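Long-range contact in probable L,D-transpeptidase 3 (Mycobacterium tuberculosis, PDB 6D4K), which probably acts as an L,D-transpeptidase in cell-wall biogenesis, possibly anchoring proteins to peptidoglycan, and reacts covalently with the beta-lactam faropenem: residues A[51-56]-A[78-83]. Residues are numbered along the deposited sequence; the frame is centred on the assembly and turned at random.
Sequences APITNP and FEWLDN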
ATOM      1  N   ALA A  51      -3.802  25.460  -9.223  1.00 19.21           N
ATOM      2  CA  ALA A  51      -3.201  25.516 -10.549  1.00 19.56           C
ATOM      3  C   ALA A  51      -1.827  24.855 -10.535  1.00 20.13           C
ATOM      4  O   ALA A  51      -1.160  24.831  -9.498  1.00 20.20           O
ATOM      5  CB  ALA A  51      -3.052  26.959 -11.052  1.00 22.16           C
ATOM      6  N   PRO A  52      -1.391  24.318 -11.667  1.00 21.44           N
ATOM      7  CA  PRO A  52      -0.065  23.690 -11.723  1.00 21.40           C
ATOM      8  C   PRO A  52       1.055  24.645 -11.344  1.00 20.69           C
ATOM      9  O   PRO A  52       1.035  25.837 -11.666  1.00 21.29           O
ATOM     10  CB  PRO A  52       0.055  23.264 -13.192  1.00 24.41           C
ATOM     11  CG  PRO A  52      -1.354  23.066 -13.628  1.00 27.16           C
ATOM     12  CD  PRO A  52      -2.147  24.119 -12.918  1.00 25.13           C
ATOM     13  N   ILE A  53       2.053  24.095 -10.658  1.00 19.65           N
ATOM     14  CA  ILE A  53       3.302  24.789 -10.397  1.00 20.88           C
ATOM     15  C   ILE A  53       4.326  24.131 -11.303  1.00 29.50           C
ATOM     16  O   ILE A  53       4.921  23.103 -10.958  1.00 34.53           O
ATOM     17  CB  ILE A  53       3.681  24.687  -8.912  1.00 19.57           C
ATOM     18  CG1 ILE A  53       2.564  25.282  -8.049  1.00 21.28           C
ATOM     19  CG2 ILE A  53       4.989  25.411  -8.680  1.00 22.14           C
ATOM     20  CD1 ILE A  53       2.637  24.903  -6.597  1.00 22.38           C
ATOM     21  N   THR A  54       4.510  24.699 -12.490  1.00 32.28           N
ATOM     22  CA  THR A  54       5.331  24.039 -13.493  1.00 34.24           C
ATOM     23  C   THR A  54       6.813  24.328 -13.333  1.00 34.82           C
ATOM     24  O   THR A  54       7.630  23.596 -13.898  1.00 41.05           O
ATOM     25  CB  THR A  54       4.859  24.418 -14.897  1.00 39.06           C
ATOM     26  OG1 THR A  54       4.671  25.837 -14.976  1.00 42.24           O
ATOM     27  CG2 THR A  54       3.543  23.717 -15.211  1.00 36.90           C
ATOM     28  N   ASN A  55       7.176  25.363 -12.574  1.00 28.64           N
ATOM     29  CA  ASN A  55       8.573  25.721 -12.386  1.00 24.66           C
ATOM     30  C   ASN A  55       9.098  24.940 -11.190  1.00 23.47           C
ATOM     31  O   ASN A  55       8.713  25.247 -10.045  1.00 22.97           O
ATOM     32  CB  ASN A  55       8.698  27.219 -12.143  1.00 22.96           C
ATOM     33  CG  ASN A  55      10.136  27.678 -12.023  1.00 23.58           C
ATOM     34  OD1 ASN A  55      11.010  26.913 -11.617  1.00 22.71           O
ATOM     35  ND2 ASN A  55      10.386  28.936 -12.357  1.00 26.97           N
ATOM     36  N   PRO A  56       9.964  23.941 -11.392  1.00 24.33           N
ATOM     37  CA  PRO A  56      10.492  23.179 -10.249  1.00 25.07           C
ATOM     38  C   PRO A  56      11.188  24.045  -9.229  1.00 24.04           C
ATOM     39  O   PRO A  56      11.236  23.672  -8.052  1.00 22.86           O
ATOM     40  CB  PRO A  56      11.488  22.201 -10.891  1.00 30.92           C
ATOM     41  CG  PRO A  56      11.177  22.186 -12.340  1.00 30.32           C
ATOM     42  CD  PRO A  56      10.520  23.485 -12.678  1.00 24.12           C
ATOM     43  N   PHE A  78       8.442  15.796   1.312  1.00 19.31           N
ATOM     44  CA  PHE A  78       7.562  16.112   0.196  1.00 19.17           C
ATOM     45  C   PHE A  78       7.980  15.362  -1.064  1.00 19.00           C
ATOM     46  O   PHE A  78       9.170  15.268  -1.385  1.00 22.45           O
ATOM     47  CB  PHE A  78       7.585  17.612  -0.104  1.00 19.55           C
ATOM     48  CG  PHE A  78       6.803  18.449   0.874  1.00 18.59           C
ATOM     49  CD1 PHE A  78       5.413  18.415   0.893  1.00 19.49           C
ATOM     50  CD2 PHE A  78       7.458  19.291   1.767  1.00 19.65           C
ATOM     51  CE1 PHE A  78       4.698  19.211   1.776  1.00 19.81           C
ATOM     52  CE2 PHE A  78       6.747  20.075   2.660  1.00 20.59           C
ATOM     53  CZ  PHE A  78       5.364  20.043   2.663  1.00 21.00           C
ATOM     54  N   GLU A  79       6.983  14.832  -1.777  1.00 19.51           N
ATOM     55  CA  GLU A  79       7.174  14.221  -3.089  1.00 21.28           C
ATOM     56  C   GLU A  79       6.121  14.788  -4.025  1.00 19.08           C
ATOM     57  O   GLU A  79       4.930  14.757  -3.708  1.00 19.82           O
ATOM     58  CB  GLU A  79       6.980  12.701  -3.027  1.00 27.31           C
ATOM     59  CG  GLU A  79       7.837  11.963  -2.028  1.00 35.72           C
ATOM     60  CD  GLU A  79       7.538  10.474  -2.025  1.00 43.47           C
ATOM     61  OE1 GLU A  79       6.460  10.079  -2.529  1.00 44.64           O
ATOM     62  OE2 GLU A  79       8.388   9.702  -1.528  1.00 49.02           O
ATOM     63  N   TRP A  80       6.545  15.298  -5.172  1.00 18.66           N
ATOM     64  CA  TRP A  80       5.613  15.860  -6.139  1.00 21.34           C
ATOM     65  C   TRP A  80       5.054  14.745  -7.018  1.00 23.55           C
ATOM     66  O   TRP A  80       5.810  14.033  -7.685  1.00 26.36           O
ATOM     67  CB  TRP A  80       6.288  16.969  -6.956  1.00 21.49           C
ATOM     68  CG  TRP A  80       6.479  18.185  -6.103  1.00 20.97           C
ATOM     69  CD1 TRP A  80       7.470  18.396  -5.198  1.00 20.70           C
ATOM     70  CD2 TRP A  80       5.612  19.323  -6.034  1.00 18.71           C
ATOM     71  NE1 TRP A  80       7.288  19.608  -4.570  1.00 19.85           N
ATOM     72  CE2 TRP A  80       6.156  20.200  -5.069  1.00 18.29           C
ATOM     73  CE3 TRP A  80       4.428  19.682  -6.694  1.00 19.37           C
ATOM     74  CZ2 TRP A  80       5.557  21.418  -4.738  1.00 18.19           C
ATOM     75  CZ3 TRP A  80       3.846  20.901  -6.396  1.00 18.28           C
ATOM     76  CH2 TRP A  80       4.398  21.749  -5.402  1.00 18.90           C
ATOM     77  N   LEU A  81       3.730  14.577  -6.986  1.00 22.21           N
ATOM     78  CA  LEU A  81       3.059  13.569  -7.804  1.00 24.66           C
ATOM     79  C   LEU A  81       2.647  14.097  -9.171  1.00 27.17           C
ATOM     80  O   LEU A  81       2.544  13.319 -10.127  1.00 30.38           O
ATOM     81  CB  LEU A  81       1.824  13.032  -7.073  1.00 24.46           C
ATOM     82  CG  LEU A  81       2.062  12.490  -5.664  1.00 27.33           C
ATOM     83  CD1 LEU A  81       0.807  11.863  -5.074  1.00 26.78           C
ATOM     84  CD2 LEU A  81       3.207  11.497  -5.677  1.00 28.58           C
ATOM     85  N   ASP A  82       2.398  15.398  -9.268  1.00 27.91           N
ATOM     86  CA  ASP A  82       2.040  16.088 -10.500  1.00 27.22           C
ATOM     87  C   ASP A  82       2.416  17.546 -10.280  1.00 27.18           C
ATOM     88  O   ASP A  82       2.817  17.930  -9.180  1.00 25.55           O
ATOM     89  CB  ASP A  82       0.539  15.937 -10.791  1.00 31.83           C
ATOM     90  CG  ASP A  82       0.208  15.927 -12.285  1.00 39.44           C
ATOM     91  OD1 ASP A  82       0.980  16.481 -13.104  1.00 39.03           O
ATOM     92  OD2 ASP A  82      -0.849  15.360 -12.637  1.00 40.67           O
ATOM     93  N   ASN A  83       2.284  18.362 -11.333  1.00 27.45           N
ATOM     94  CA  ASN A  83       2.578  19.789 -11.197  1.00 26.56           C
ATOM     95  C   ASN A  83       1.683  20.463 -10.180  1.00 22.23           C
ATOM     96  O   ASN A  83       2.039  21.529  -9.666  1.00 22.56           O
ATOM     97  CB  ASN A  83       2.400  20.537 -12.522  1.00 31.46           C
ATOM     98  CG  ASN A  83       3.252  19.982 -13.624  1.00 40.88           C
ATOM     99  OD1 ASN A  83       4.469  19.849 -13.477  1.00 44.12           O
ATOM    100  ND2 ASN A  83       2.625  19.675 -14.756  1.00 41.11           N
TER
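Ile-53 meets 78-83 twice, through its backbone at Asn-83 and through its side chain at Trp-80. The Ile-53 N-H is nearly straight onto Asn-83 O (N to O 2.8 Å, N-H...O 170°), but it arrives from above the carbonyl plane rather than on a lone pair. With CG1 beside its own backbone N (chi1 -58°) and the chain extended beyond it, Ile-53 carries CD1 to the benzo edge of the indole, 3.8 Å from Trp-80 CH2 and near the ring plane; the two side chains cross at about a right angle. On the pyrrole side of the indole, Trp-80 NE1 hydrogen-bonds to Glu-63 of helix 59-65, while Ile-53 also rests on Ala-62, so the helix contacts both partners.

Asn-83 is flanked by the two neighbours of Ile-53. Its CB sits 3.7 Å from Pro-52 CB, and its amide carbon CG is 4.1 Å from Thr-54 CG2, the two side chains crossing obliquely. Thr-54 turns that methyl beside its backbone N, with OG1 between N and the carbonyl carbon. Within 78-83, Asp-82 OD1 accepts the Asn-83 N-H (N to OD1 2.9 Å), a local bond between adjacent residues that meets OD1 on its anti side and is well short of straight. The chain turns a corner at Leu-81, which with Asp-82 forms a classic beta bulge against strand 85-90.

The contact joins the loop after strand 45-49 to the turn after edge strand 76-80 in the Ig-like domain. Chemically, one backbone hydrogen bond is the polar link between the two segments; the side chains add van der Waals contact, apolar at Ile-53 and Trp-80, methyl against amide at Thr-54 and Asn-83.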